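Local coordinates for protein alpha-glucosidase ([Eubacterium] rectale, PDB 6PNR) that hydrolyses alpha-glycosidic bonds as a family 31 glycoside hydrolase and probably acts as a sulfoquinovosidase, releasing sulfoquinovose from sulfolipid-derived glycosides, at residues Glu16-Ile19 / Leu20-Ser23; Met409-His412 / Asn413-Pro416; Gly569-Val572 / Gln573-Leu576; Glu581-Ala584 / Lys585-Asp588. One frame throughout, in Å; residues are numbered along the deposited sequence.

Contact 1. Residues Glu16-Ile19 / Leu20-Ser23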
ATOM      1  N   GLU A  16     -38.729   7.325  12.058  1.00 57.26           N
ATOM      2  CA  GLU A  16     -38.749   6.030  12.721  1.00 68.14           C
ATOM      3  C   GLU A  16     -37.473   5.233  12.459  1.00 62.81           C
ATOM      4  O   GLU A  16     -37.450   4.013  12.661  1.00 63.82           O
ATOM      5  CB  GLU A  16     -39.985   5.240  12.288  1.00 69.77           C
ATOM      6  CG  GLU A  16     -41.296   5.920  12.648  1.00 72.29           C
ATOM      7  CD  GLU A  16     -42.451   5.437  11.792  1.00 81.57           C
ATOM      8  OE1 GLU A  16     -42.551   4.209  11.561  1.00 72.73           O
ATOM      9  OE2 GLU A  16     -43.248   6.290  11.337  1.00 78.27           O
ATOM     10  N   LYS A  17     -36.408   5.898  12.021  1.00 59.73           N
ATOM     11  CA  LYS A  17     -35.121   5.259  11.771  1.00 57.98           C
ATOM     12  C   LYS A  17     -34.147   5.675  12.866  1.00 46.30           C
ATOM     13  O   LYS A  17     -33.919   6.869  13.078  1.00 47.56           O
ATOM     14  CB  LYS A  17     -34.586   5.634  10.389  1.00 51.98           C
ATOM     15  CG  LYS A  17     -33.866   4.513   9.659  1.00 53.05           C
ATOM     16  CD  LYS A  17     -34.307   4.473   8.199  1.00 55.86           C
ATOM     17  CE  LYS A  17     -33.629   3.350   7.430  1.00 55.01           C
ATOM     18  NZ  LYS A  17     -34.193   3.210   6.052  1.00 57.11           N
ATOM     19  N   ARG A  18     -33.585   4.692  13.561  1.00 49.99           N
ATOM     20  CA  ARG A  18     -32.607   4.953  14.610  1.00 50.24           C
ATOM     21  C   ARG A  18     -31.265   5.298  13.968  1.00 50.75           C
ATOM     22  O   ARG A  18     -30.726   4.502  13.192  1.00 47.35           O
ATOM     23  CB  ARG A  18     -32.481   3.733  15.521  1.00 48.99           C
ATOM     24  CG  ARG A  18     -31.708   3.975  16.809  1.00 54.93           C
ATOM     25  CD  ARG A  18     -31.612   2.716  17.669  1.00 58.42           C
ATOM     26  NE  ARG A  18     -31.047   1.581  16.938  1.00 68.16           N
ATOM     27  CZ  ARG A  18     -31.760   0.552  16.490  1.00 70.60           C
ATOM     28  NH1 ARG A  18     -33.069   0.512  16.706  1.00 77.25           N
ATOM     29  NH2 ARG A  18     -31.167  -0.437  15.829  1.00 70.37           N
ATOM     30  N   ILE A  19     -30.725   6.476  14.275  1.00 44.12           N
ATOM     31  CA  ILE A  19     -29.426   6.865  13.735  1.00 41.40           C
ATOM     32  C   ILE A  19     -28.313   6.862  14.780  1.00 42.74           C
ATOM     33  O   ILE A  19     -27.134   6.778  14.398  1.00 42.31           O
ATOM     34  CB  ILE A  19     -29.483   8.234  13.026  1.00 40.92           C
ATOM     35  CG1 ILE A  19     -29.789   9.349  14.012  1.00 44.82           C
ATOM     36  CG2 ILE A  19     -30.495   8.226  11.890  1.00 39.00           C
ATOM     37  CD1 ILE A  19     -29.526  10.727  13.430  1.00 43.64           C
ATOM     38  N   LEU A  20     -28.628   6.954  16.069  1.00 36.73           N
ATOM     39  CA  LEU A  20     -27.619   6.881  17.117  1.00 35.44           C
ATOM     40  C   LEU A  20     -28.051   5.882  18.173  1.00 42.55           C
ATOM     41  O   LEU A  20     -29.237   5.792  18.507  1.00 40.94           O
ATOM     42  CB  LEU A  20     -27.374   8.240  17.794  1.00 36.81           C
ATOM     43  CG  LEU A  20     -26.686   9.348  16.996  1.00 37.36           C
ATOM     44  CD1 LEU A  20     -26.362  10.522  17.902  1.00 33.09           C
ATOM     45  CD2 LEU A  20     -25.410   8.832  16.318  1.00 30.74           C
ATOM     46  N   GLU A  21     -27.085   5.147  18.713  1.00 38.64           N
ATOM     47  CA  GLU A  21     -27.361   4.245  19.820  1.00 44.03           C
ATOM     48  C   GLU A  21     -26.113   4.094  20.669  1.00 44.20           C
ATOM     49  O   GLU A  21     -25.003   3.994  20.139  1.00 44.40           O
ATOM     50  CB  GLU A  21     -27.826   2.870  19.332  1.00 49.81           C
ATOM     51  CG  GLU A  21     -28.113   1.891  20.466  1.00 64.74           C
ATOM     52  CD  GLU A  21     -28.492   0.510  19.970  1.00 71.21           C
ATOM     53  OE1 GLU A  21     -28.712   0.348  18.747  1.00 71.58           O
ATOM     54  OE2 GLU A  21     -28.565  -0.418  20.805  1.00 74.30           O
ATOM     55  N   HIS A  22     -26.301   4.100  21.986  1.00 38.95           N
ATOM     56  CA  HIS A  22     -25.278   3.655  22.918  1.00 43.25           C
ATOM     57  C   HIS A  22     -25.898   2.680  23.903  1.00 50.72           C
ATOM     58  O   HIS A  22     -26.765   3.062  24.693  1.00 51.20           O
ATOM     59  CB  HIS A  22     -24.631   4.801  23.689  1.00 39.62           C
ATOM     60  CG  HIS A  22     -23.606   4.328  24.672  1.00 44.77           C
ATOM     61  ND1 HIS A  22     -22.275   4.172  24.346  1.00 45.16           N
ATOM     62  CD2 HIS A  22     -23.727   3.916  25.958  1.00 42.57           C
ATOM     63  CE1 HIS A  22     -21.615   3.714  25.396  1.00 45.22           C
ATOM     64  NE2 HIS A  22     -22.474   3.550  26.387  1.00 44.25           N
ATOM     65  N   SER A  23     -25.451   1.431  23.854  1.00 49.04           N
ATOM     66  CA  SER A  23     -25.729   0.446  24.885  1.00 53.93           C
ATOM     67  C   SER A  23     -24.431  -0.287  25.169  1.00 54.50           C
ATOM     68  O   SER A  23     -23.421  -0.074  24.492  1.00 51.04           O
ATOM     69  CB  SER A  23     -26.832  -0.530  24.461  1.00 58.49           C
ATOM     70  OG  SER A  23     -26.534  -1.120  23.209  1.00 56.72           O
TER
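I19 and L20 sit together at a break in the backbone of strand 17-22, and the short axes of 17-19 and 20-22 turn by 64° from one to the other. The I19 backbone leaves the extended conformation, as at a bulge. The two side chains come out on one side, and I19 CG1 lies 4.3 Å from L20 CG. L20 CD2 lies 3.3 Å from I19 O. Both residues face L12 of strand 10-14 and bond to it through the backbone. This is a classic beta bulge, set in the hairpin of strands 10-14 and 17-22 in the N-terminal beta region. Both side chains also touch I211 of strand 208-213. The charged pair is R18 with E21. R18 NE forms a salt bridge to E21 OE1 at 3.2 Å. The R18 chain starts anti to the backbone N (chi1 -168°) and bends at chi3, which turns NE toward the carboxylate. The guanidinium and carboxylate planes stand 83° apart, far from a flat two-bond pairing. R18 CG rests 3.5 Å from L20 O. The other carboxylate oxygen, E21 OE2, accepts a hydrogen bond from S23 OG on its anti side, well out of the carboxylate plane.

Contact 2. Residues Met409-His412 / Asn413-Pro416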
ATOM      1  N   MET A 409      -0.937  19.687  13.280  1.00 28.69           N
ATOM      2  CA  MET A 409      -1.872  18.584  13.066  1.00 31.88           C
ATOM      3  C   MET A 409      -3.323  19.060  13.069  1.00 30.49           C
ATOM      4  O   MET A 409      -4.203  18.354  12.567  1.00 30.97           O
ATOM      5  CB  MET A 409      -1.667  17.504  14.128  1.00 31.76           C
ATOM      6  CG  MET A 409      -0.335  16.745  14.014  1.00 32.36           C
ATOM      7  SD  MET A 409      -0.179  15.844  12.470  1.00 35.73           S
ATOM      8  CE  MET A 409      -1.562  14.710  12.568  1.00 30.16           C
ATOM      9  N   ILE A 410      -3.582  20.246  13.607  1.00 30.13           N
ATOM     10  CA  ILE A 410      -4.905  20.843  13.602  1.00 30.65           C
ATOM     11  C   ILE A 410      -5.021  21.929  12.540  1.00 32.14           C
ATOM     12  O   ILE A 410      -6.061  22.056  11.897  1.00 28.24           O
ATOM     13  CB  ILE A 410      -5.230  21.413  15.001  1.00 32.31           C
ATOM     14  CG1 ILE A 410      -5.175  20.321  16.072  1.00 35.41           C
ATOM     15  CG2 ILE A 410      -6.570  22.159  14.995  1.00 33.85           C
ATOM     16  CD1 ILE A 410      -6.177  19.212  15.896  1.00 36.82           C
ATOM     17  N   GLU A 411      -3.959  22.721  12.341  1.00 29.11           N
ATOM     18  CA  GLU A 411      -4.033  23.824  11.392  1.00 32.61           C
ATOM     19  C   GLU A 411      -3.878  23.387   9.940  1.00 30.37           C
ATOM     20  O   GLU A 411      -4.245  24.159   9.044  1.00 29.60           O
ATOM     21  CB  GLU A 411      -2.974  24.880  11.720  1.00 32.86           C
ATOM     22  CG  GLU A 411      -3.134  25.509  13.091  1.00 32.54           C
ATOM     23  CD  GLU A 411      -4.236  26.541  13.136  1.00 41.92           C
ATOM     24  OE1 GLU A 411      -5.118  26.528  12.249  1.00 43.25           O
ATOM     25  OE2 GLU A 411      -4.210  27.385  14.059  1.00 42.65           O
ATOM     26  N   HIS A 412      -3.346  22.185   9.687  1.00 29.46           N
ATOM     27  CA  HIS A 412      -3.157  21.727   8.312  1.00 26.64           C
ATOM     28  C   HIS A 412      -4.462  21.771   7.523  1.00 25.98           C
ATOM     29  O   HIS A 412      -4.525  22.370   6.441  1.00 26.78           O
ATOM     30  CB  HIS A 412      -2.567  20.315   8.285  1.00 25.08           C
ATOM     31  CG  HIS A 412      -2.512  19.732   6.907  1.00 23.71           C
ATOM     32  ND1 HIS A 412      -1.444  19.932   6.059  1.00 22.86           N
ATOM     33  CD2 HIS A 412      -3.419  19.008   6.207  1.00 28.85           C
ATOM     34  CE1 HIS A 412      -1.681  19.333   4.905  1.00 26.98           C
ATOM     35  NE2 HIS A 412      -2.874  18.768   4.968  1.00 27.83           N
ATOM     36  N   ASN A 413      -5.523  21.139   8.048  1.00 23.84           N
ATOM     37  CA  ASN A 413      -6.806  21.162   7.354  1.00 29.46           C
ATOM     38  C   ASN A 413      -7.480  22.517   7.458  1.00 28.38           C
ATOM     39  O   ASN A 413      -8.393  22.804   6.679  1.00 23.66           O
ATOM     40  CB  ASN A 413      -7.750  20.100   7.910  1.00 28.51           C
ATOM     41  CG  ASN A 413      -7.354  18.685   7.504  1.00 29.96           C
ATOM     42  OD1 ASN A 413      -6.700  18.475   6.482  1.00 26.82           O
ATOM     43  ND2 ASN A 413      -7.769  17.708   8.304  1.00 26.18           N
ATOM     44  N   HIS A 414      -7.061  23.338   8.418  1.00 29.61           N
ATOM     45  CA  HIS A 414      -7.638  24.664   8.569  1.00 24.92           C
ATOM     46  C   HIS A 414      -7.145  25.616   7.490  1.00 30.12           C
ATOM     47  O   HIS A 414      -7.856  26.563   7.144  1.00 26.20           O
ATOM     48  CB  HIS A 414      -7.294  25.230   9.946  1.00 31.06           C
ATOM     49  CG  HIS A 414      -8.102  26.436  10.320  1.00 36.91           C
ATOM     50  ND1 HIS A 414      -7.704  27.324  11.297  1.00 37.01           N
ATOM     51  CD2 HIS A 414      -9.290  26.896   9.854  1.00 34.44           C
ATOM     52  CE1 HIS A 414      -8.607  28.282  11.411  1.00 32.83           C
ATOM     53  NE2 HIS A 414      -9.578  28.047  10.547  1.00 35.15           N
ATOM     54  N   TRP A 415      -5.937  25.379   6.955  1.00 25.92           N
ATOM     55  CA  TRP A 415      -5.302  26.364   6.079  1.00 24.93           C
ATOM     56  C   TRP A 415      -6.150  26.762   4.878  1.00 27.14           C
ATOM     57  O   TRP A 415      -6.242  27.972   4.596  1.00 26.50           O
ATOM     58  CB  TRP A 415      -3.937  25.850   5.617  1.00 28.51           C
ATOM     59  CG  TRP A 415      -2.904  26.913   5.630  1.00 29.15           C
ATOM     60  CD1 TRP A 415      -2.376  27.565   4.555  1.00 29.19           C
ATOM     61  CD2 TRP A 415      -2.278  27.471   6.789  1.00 33.55           C
ATOM     62  NE1 TRP A 415      -1.450  28.490   4.976  1.00 31.97           N
ATOM     63  CE2 TRP A 415      -1.372  28.454   6.342  1.00 30.44           C
ATOM     64  CE3 TRP A 415      -2.395  27.232   8.163  1.00 30.90           C
ATOM     65  CZ2 TRP A 415      -0.584  29.199   7.218  1.00 30.69           C
ATOM     66  CZ3 TRP A 415      -1.616  27.974   9.034  1.00 32.48           C
ATOM     67  CH2 TRP A 415      -0.723  28.951   8.556  1.00 31.19           C
ATOM     68  N   PRO A 416      -6.766  25.837   4.127  1.00 28.01           N
ATOM     69  CA  PRO A 416      -7.550  26.261   2.958  1.00 29.02           C
ATOM     70  C   PRO A 416      -8.656  27.243   3.282  1.00 27.54           C
ATOM     71  O   PRO A 416      -8.946  28.111   2.453  1.00 27.41           O
ATOM     72  CB  PRO A 416      -8.117  24.941   2.430  1.00 26.04           C
ATOM     73  CG  PRO A 416      -7.092  23.922   2.843  1.00 25.07           C
ATOM     74  CD  PRO A 416      -6.690  24.364   4.214  1.00 29.73           C
TER
HETATM   75  O   HOH W   1      -5.290  19.525  10.210  1.00 29.59           O
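E411 and H414 form a His-carboxylate hydrogen bond one turn apart near the start of helix 408-429, in the TIM-barrel region of this family 31 enzyme. H414 ND1 donates to E411 OE1 at 2.9 Å, with an N-H...O angle of 154°. The two side chains run side by side. The carboxylate and the ring are nearly coplanar, 9° apart, and the oxygen meets the ring edge in its plane. E411 CG lies anti to its carbonyl carbon and the chain bends at chi2 (-77°), which brings OE1 over to the histidine. The other oxygen, E411 OE2, accepts from S404 OG, so both carboxylate oxygens have donors. The helix is irregular here. N413 N has no bond to the preceding turn and donates instead to a water at 2.7 Å. That water in turn donates to M409 O at 2.8 Å and bridges the gap. W415 N makes two weak bonds, to E411 O and to H412 O. H412 and N413 turn their polar ends to backbone groups elsewhere in the chain: H412 NE2 and ND1 bond to T135 O and L395 O, while N413 OD1 accepts from T135 N and ND2 donates to I133 O. The H412 ring stacks on W134. Its edge also meets the neighbouring amide, with H412 CD2 3.3 Å from N413 OD1.

Contact 3. Residues Gly569-Val572 / Gln573-Leu576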
ATOM      1  N   GLY A 569     -28.727  27.522  -1.773  1.00 30.92           N
ATOM      2  CA  GLY A 569     -27.757  26.459  -1.623  1.00 28.83           C
ATOM      3  C   GLY A 569     -28.012  25.243  -2.480  1.00 32.10           C
ATOM      4  O   GLY A 569     -27.290  24.247  -2.337  1.00 33.02           O
ATOM      5  N   HIS A 570     -28.998  25.288  -3.367  1.00 27.32           N
ATOM      6  CA  HIS A 570     -29.175  24.228  -4.353  1.00 26.11           C
ATOM      7  C   HIS A 570     -28.050  24.343  -5.367  1.00 28.54           C
ATOM      8  O   HIS A 570     -27.993  25.354  -6.090  1.00 30.00           O
ATOM      9  CB  HIS A 570     -30.513  24.336  -5.076  1.00 24.74           C
ATOM     10  CG  HIS A 570     -31.695  24.452  -4.159  1.00 32.75           C
ATOM     11  ND1 HIS A 570     -32.888  25.028  -4.551  1.00 36.72           N
ATOM     12  CD2 HIS A 570     -31.871  24.059  -2.875  1.00 34.58           C
ATOM     13  CE1 HIS A 570     -33.742  24.996  -3.541  1.00 33.99           C
ATOM     14  NE2 HIS A 570     -33.153  24.407  -2.514  1.00 35.74           N
ATOM     15  N   PRO A 571     -27.165  23.356  -5.474  1.00 29.26           N
ATOM     16  CA  PRO A 571     -26.000  23.492  -6.361  1.00 24.57           C
ATOM     17  C   PRO A 571     -26.413  23.545  -7.825  1.00 26.83           C
ATOM     18  O   PRO A 571     -27.468  23.045  -8.218  1.00 27.58           O
ATOM     19  CB  PRO A 571     -25.172  22.236  -6.060  1.00 28.66           C
ATOM     20  CG  PRO A 571     -26.176  21.215  -5.552  1.00 28.32           C
ATOM     21  CD  PRO A 571     -27.237  22.033  -4.819  1.00 25.75           C
ATOM     22  N   VAL A 572     -25.560  24.167  -8.642  1.00 27.98           N
ATOM     23  CA  VAL A 572     -25.830  24.217 -10.077  1.00 24.99           C
ATOM     24  C   VAL A 572     -25.831  22.809 -10.673  1.00 27.95           C
ATOM     25  O   VAL A 572     -26.700  22.463 -11.482  1.00 29.47           O
ATOM     26  CB  VAL A 572     -24.823  25.137 -10.782  1.00 29.41           C
ATOM     27  CG1 VAL A 572     -25.036  25.091 -12.282  1.00 24.87           C
ATOM     28  CG2 VAL A 572     -24.966  26.567 -10.264  1.00 25.36           C
ATOM     29  N   GLN A 573     -24.864  21.979 -10.292  1.00 25.20           N
ATOM     30  CA  GLN A 573     -24.768  20.602 -10.769  1.00 26.11           C
ATOM     31  C   GLN A 573     -25.259  19.704  -9.644  1.00 28.56           C
ATOM     32  O   GLN A 573     -24.616  19.620  -8.594  1.00 29.80           O
ATOM     33  CB  GLN A 573     -23.331  20.251 -11.175  1.00 25.00           C
ATOM     34  CG  GLN A 573     -22.809  21.123 -12.319  1.00 26.46           C
ATOM     35  CD  GLN A 573     -21.372  20.790 -12.716  1.00 28.56           C
ATOM     36  OE1 GLN A 573     -20.462  21.590 -12.517  1.00 26.89           O
ATOM     37  NE2 GLN A 573     -21.174  19.613 -13.294  1.00 27.75           N
ATOM     38  N   ARG A 574     -26.394  19.030  -9.870  1.00 25.72           N
ATOM     39  CA  ARG A 574     -27.160  18.302  -8.868  1.00 25.80           C
ATOM     40  C   ARG A 574     -27.190  16.814  -9.171  1.00 25.93           C
ATOM     41  O   ARG A 574     -27.238  16.412 -10.338  1.00 28.88           O
ATOM     42  CB  ARG A 574     -28.609  18.814  -8.816  1.00 27.43           C
ATOM     43  CG  ARG A 574     -28.684  20.317  -8.770  1.00 32.26           C
ATOM     44  CD  ARG A 574     -30.091  20.864  -8.874  1.00 28.99           C
ATOM     45  NE  ARG A 574     -30.045  22.327  -8.936  1.00 33.40           N
ATOM     46  CZ  ARG A 574     -31.111  23.120  -8.979  1.00 33.74           C
ATOM     47  NH1 ARG A 574     -32.334  22.595  -8.960  1.00 29.74           N
ATOM     48  NH2 ARG A 574     -30.951  24.438  -9.048  1.00 31.39           N
ATOM     49  N   PRO A 575     -27.192  15.975  -8.142  1.00 25.40           N
ATOM     50  CA  PRO A 575     -27.342  14.540  -8.378  1.00 26.89           C
ATOM     51  C   PRO A 575     -28.771  14.227  -8.789  1.00 33.21           C
ATOM     52  O   PRO A 575     -29.714  14.952  -8.457  1.00 28.72           O
ATOM     53  CB  PRO A 575     -26.991  13.920  -7.022  1.00 28.00           C
ATOM     54  CG  PRO A 575     -27.332  14.968  -6.037  1.00 31.76           C
ATOM     55  CD  PRO A 575     -27.066  16.293  -6.709  1.00 29.04           C
ATOM     56  N   LEU A 576     -28.927  13.148  -9.550  1.00 31.04           N
ATOM     57  CA  LEU A 576     -30.251  12.849 -10.081  1.00 32.96           C
ATOM     58  C   LEU A 576     -31.281  12.691  -8.966  1.00 33.76           C
ATOM     59  O   LEU A 576     -32.436  13.104  -9.128  1.00 35.72           O
ATOM     60  CB  LEU A 576     -30.189  11.601 -10.955  1.00 32.05           C
ATOM     61  CG  LEU A 576     -30.021  11.799 -12.462  1.00 30.69           C
ATOM     62  CD1 LEU A 576     -28.766  12.617 -12.815  1.00 27.86           C
ATOM     63  CD2 LEU A 576     -29.975  10.440 -13.154  1.00 35.06           C
TER
HETATM   64  O   HOH W   2     -28.602  25.976  -8.468  1.00 27.47           O
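The guanidinium of R574 has H570 CB over one face, 4.0 Å from R574 NH2 and offset toward the rim. Water and a carbonyl meet its edge. The water lies in the plane and accepts from R574 NH2 at 2.9 Å. P571 O accepts from R574 NE at 2.8 Å. This bond is fairly straight at the hydrogen (151°), and NE stands nearly on the line of the P571 carbonyl, with the oxygen tilted 16° from the guanidinium plane. The same water donates to H570 O, so the arginine grips two successive carbonyls, one directly and one through water. R574 CG sits beside its backbone N (chi1 -47°) and the chain runs extended from CG to NE, passing back along the turn. R574 CG comes 4.2 Å from P571 CG, where the two side chains cross. The segment joins helix 538-568 to strand 573-574, an outermost strand, within this chain, of the antiparallel sheet in the C-terminal region. Beyond the turn, R574 NH2 forms a salt bridge with E564 OE1 of that helix, and R574 NH1 bonds to H579. A leucine here would probably leave P571 O without its NE donor, E564 OE1 without its salt-bridge partner and the water without NH2. E564 OE2 also bonds to H570 ND1, and H570 NE2 bonds to E222. The E564 carboxylate, bonded to both R574 and H570, would be expected to stabilise the arginine's positive charge in this buried turn.

Contact 4. Residues Glu581-Ala584 / Lys585-Asp588; sequences ESDA and KAYD
Y587 lays its ring back along the turn, with its edge toward the carbonyls of E581, D583 and A584. Its hydroxyl donates to E581 O at 2.7 Å, in the carbonyl plane and on a lone pair, with a C=O...O angle of 119°. Y587 CG lies beside its backbone N (chi1 -68°), which carries the ring toward the 581-584 segment. Along the same edge, Y587 CD2 comes within 3.3 Å of D583 O. D583 comes in across the start of the 3-10 turn 585-587. Its CG is anti to the backbone N (chi1 -170°), and OD1 points at the first amides of the turn. K585 N donates weakly to D583 OD1 at 3.1 Å, and A586 N weakly to both D583 OD1 and D583 O. The CB of D583 also packs on A586 CB, 3.9 Å away. D583 OD2 bonds to Y615 OH, and E581 pairs with K177. The Y587 ring stacks on F577, in the loop between strands 573-574 and 593-595 of the C-terminal region. A phenylalanine at Y587 would probably keep the stack but leave E581 O without its hydroxyl donor and that end of the loop less firmly held. The carboxylate of D583 faces the amides at the start of the turn, where its negative charge probably gains from their partial positive charge.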
ATOM      1  N   GLU A 581     -36.388  11.620  -5.992  1.00 31.08           N
ATOM      2  CA  GLU A 581     -35.958  10.941  -4.772  1.00 36.63           C
ATOM      3  C   GLU A 581     -36.446   9.503  -4.679  1.00 37.59           C
ATOM      4  O   GLU A 581     -35.908   8.740  -3.871  1.00 37.10           O
ATOM      5  CB  GLU A 581     -36.421  11.705  -3.538  1.00 34.51           C
ATOM      6  CG  GLU A 581     -35.911  13.117  -3.483  1.00 39.44           C
ATOM      7  CD  GLU A 581     -36.056  13.720  -2.112  1.00 39.17           C
ATOM      8  OE1 GLU A 581     -36.579  13.014  -1.229  1.00 44.65           O
ATOM      9  OE2 GLU A 581     -35.649  14.888  -1.915  1.00 36.88           O
ATOM     10  N   SER A 582     -37.453   9.119  -5.460  1.00 40.91           N
ATOM     11  CA  SER A 582     -37.969   7.754  -5.436  1.00 47.25           C
ATOM     12  C   SER A 582     -37.267   6.840  -6.429  1.00 49.13           C
ATOM     13  O   SER A 582     -37.572   5.643  -6.470  1.00 42.05           O
ATOM     14  CB  SER A 582     -39.475   7.747  -5.729  1.00 41.63           C
ATOM     15  OG  SER A 582     -40.160   8.594  -4.825  1.00 49.80           O
ATOM     16  N   ASP A 583     -36.351   7.376  -7.234  1.00 40.71           N
ATOM     17  CA  ASP A 583     -35.695   6.612  -8.290  1.00 43.19           C
ATOM     18  C   ASP A 583     -34.481   5.915  -7.687  1.00 42.32           C
ATOM     19  O   ASP A 583     -33.505   6.571  -7.312  1.00 51.25           O
ATOM     20  CB  ASP A 583     -35.312   7.533  -9.444  1.00 42.24           C
ATOM     21  CG  ASP A 583     -34.856   6.777 -10.674  1.00 43.24           C
ATOM     22  OD1 ASP A 583     -34.185   5.734 -10.522  1.00 46.06           O
ATOM     23  OD2 ASP A 583     -35.163   7.232 -11.795  1.00 38.30           O
ATOM     24  N   ALA A 584     -34.545   4.585  -7.586  1.00 42.15           N
ATOM     25  CA  ALA A 584     -33.485   3.836  -6.916  1.00 42.25           C
ATOM     26  C   ALA A 584     -32.161   3.947  -7.662  1.00 40.73           C
ATOM     27  O   ALA A 584     -31.096   4.033  -7.034  1.00 39.48           O
ATOM     28  CB  ALA A 584     -33.887   2.370  -6.765  1.00 47.38           C
ATOM     29  N   LYS A 585     -32.206   3.933  -8.999  1.00 39.84           N
ATOM     30  CA  LYS A 585     -30.973   4.034  -9.777  1.00 43.01           C
ATOM     31  C   LYS A 585     -30.321   5.401  -9.616  1.00 39.06           C
ATOM     32  O   LYS A 585     -29.098   5.516  -9.724  1.00 38.13           O
ATOM     33  CB  LYS A 585     -31.248   3.754 -11.257  1.00 38.64           C
ATOM     34  CG  LYS A 585     -31.653   2.316 -11.557  1.00 49.23           C
ATOM     35  CD  LYS A 585     -31.864   2.106 -13.050  1.00 53.37           C
ATOM     36  CE  LYS A 585     -32.402   0.709 -13.346  1.00 67.39           C
ATOM     37  NZ  LYS A 585     -32.566   0.468 -14.813  1.00 70.14           N
ATOM     38  N   ALA A 586     -31.116   6.442  -9.352  1.00 38.70           N
ATOM     39  CA  ALA A 586     -30.569   7.785  -9.193  1.00 37.72           C
ATOM     40  C   ALA A 586     -29.535   7.873  -8.074  1.00 39.50           C
ATOM     41  O   ALA A 586     -28.674   8.756  -8.109  1.00 36.90           O
ATOM     42  CB  ALA A 586     -31.695   8.779  -8.939  1.00 33.07           C
ATOM     43  N   TYR A 587     -29.584   6.974  -7.093  1.00 33.86           N
ATOM     44  CA  TYR A 587     -28.614   7.012  -6.007  1.00 32.52           C
ATOM     45  C   TYR A 587     -27.277   6.372  -6.365  1.00 35.59           C
ATOM     46  O   TYR A 587     -26.320   6.523  -5.601  1.00 36.13           O
ATOM     47  CB  TYR A 587     -29.209   6.348  -4.759  1.00 33.13           C
ATOM     48  CG  TYR A 587     -30.340   7.174  -4.185  1.00 32.53           C
ATOM     49  CD1 TYR A 587     -30.106   8.143  -3.221  1.00 29.24           C
ATOM     50  CD2 TYR A 587     -31.636   7.011  -4.652  1.00 36.23           C
ATOM     51  CE1 TYR A 587     -31.157   8.915  -2.720  1.00 35.69           C
ATOM     52  CE2 TYR A 587     -32.674   7.763  -4.169  1.00 39.35           C
ATOM     53  CZ  TYR A 587     -32.438   8.714  -3.206  1.00 34.75           C
ATOM     54  OH  TYR A 587     -33.509   9.451  -2.747  1.00 36.21           O
ATOM     55  N   ASP A 588     -27.181   5.674  -7.496  1.00 35.99           N
ATOM     56  CA  ASP A 588     -25.951   4.987  -7.880  1.00 35.18           C
ATOM     57  C   ASP A 588     -25.215   5.670  -9.018  1.00 36.27           C
ATOM     58  O   ASP A 588     -24.155   5.188  -9.434  1.00 32.33           O
ATOM     59  CB  ASP A 588     -26.247   3.541  -8.286  1.00 34.14           C
ATOM     60  CG  ASP A 588     -26.753   2.707  -7.134  1.00 44.39           C
ATOM     61  OD1 ASP A 588     -26.218   2.852  -6.007  1.00 42.37           O
ATOM     62  OD2 ASP A 588     -27.689   1.909  -7.358  1.00 45.03           O
TER

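In the fold
Contacts 3 and 4 are the close pair: L576 CB of contact 3 touches A586 CB of contact 4 at 3.8 Å, and their centres are about 15 Å apart. Both lie in the C-terminal domain region. Contact 2, in the TIM-barrel region, lies across the chain's centre from both, its centre about 28 Å from that of contact 3 and about 36 Å from that of contact 4. Contact 1, in the N-terminal beta region, touches none of the others; its nearest atoms are about 11 Å from contact 4. The bound aza-sugar inhibitor is about 14 Å from the side chain of P416 in contact 2, and no contact includes a residue of its pocket.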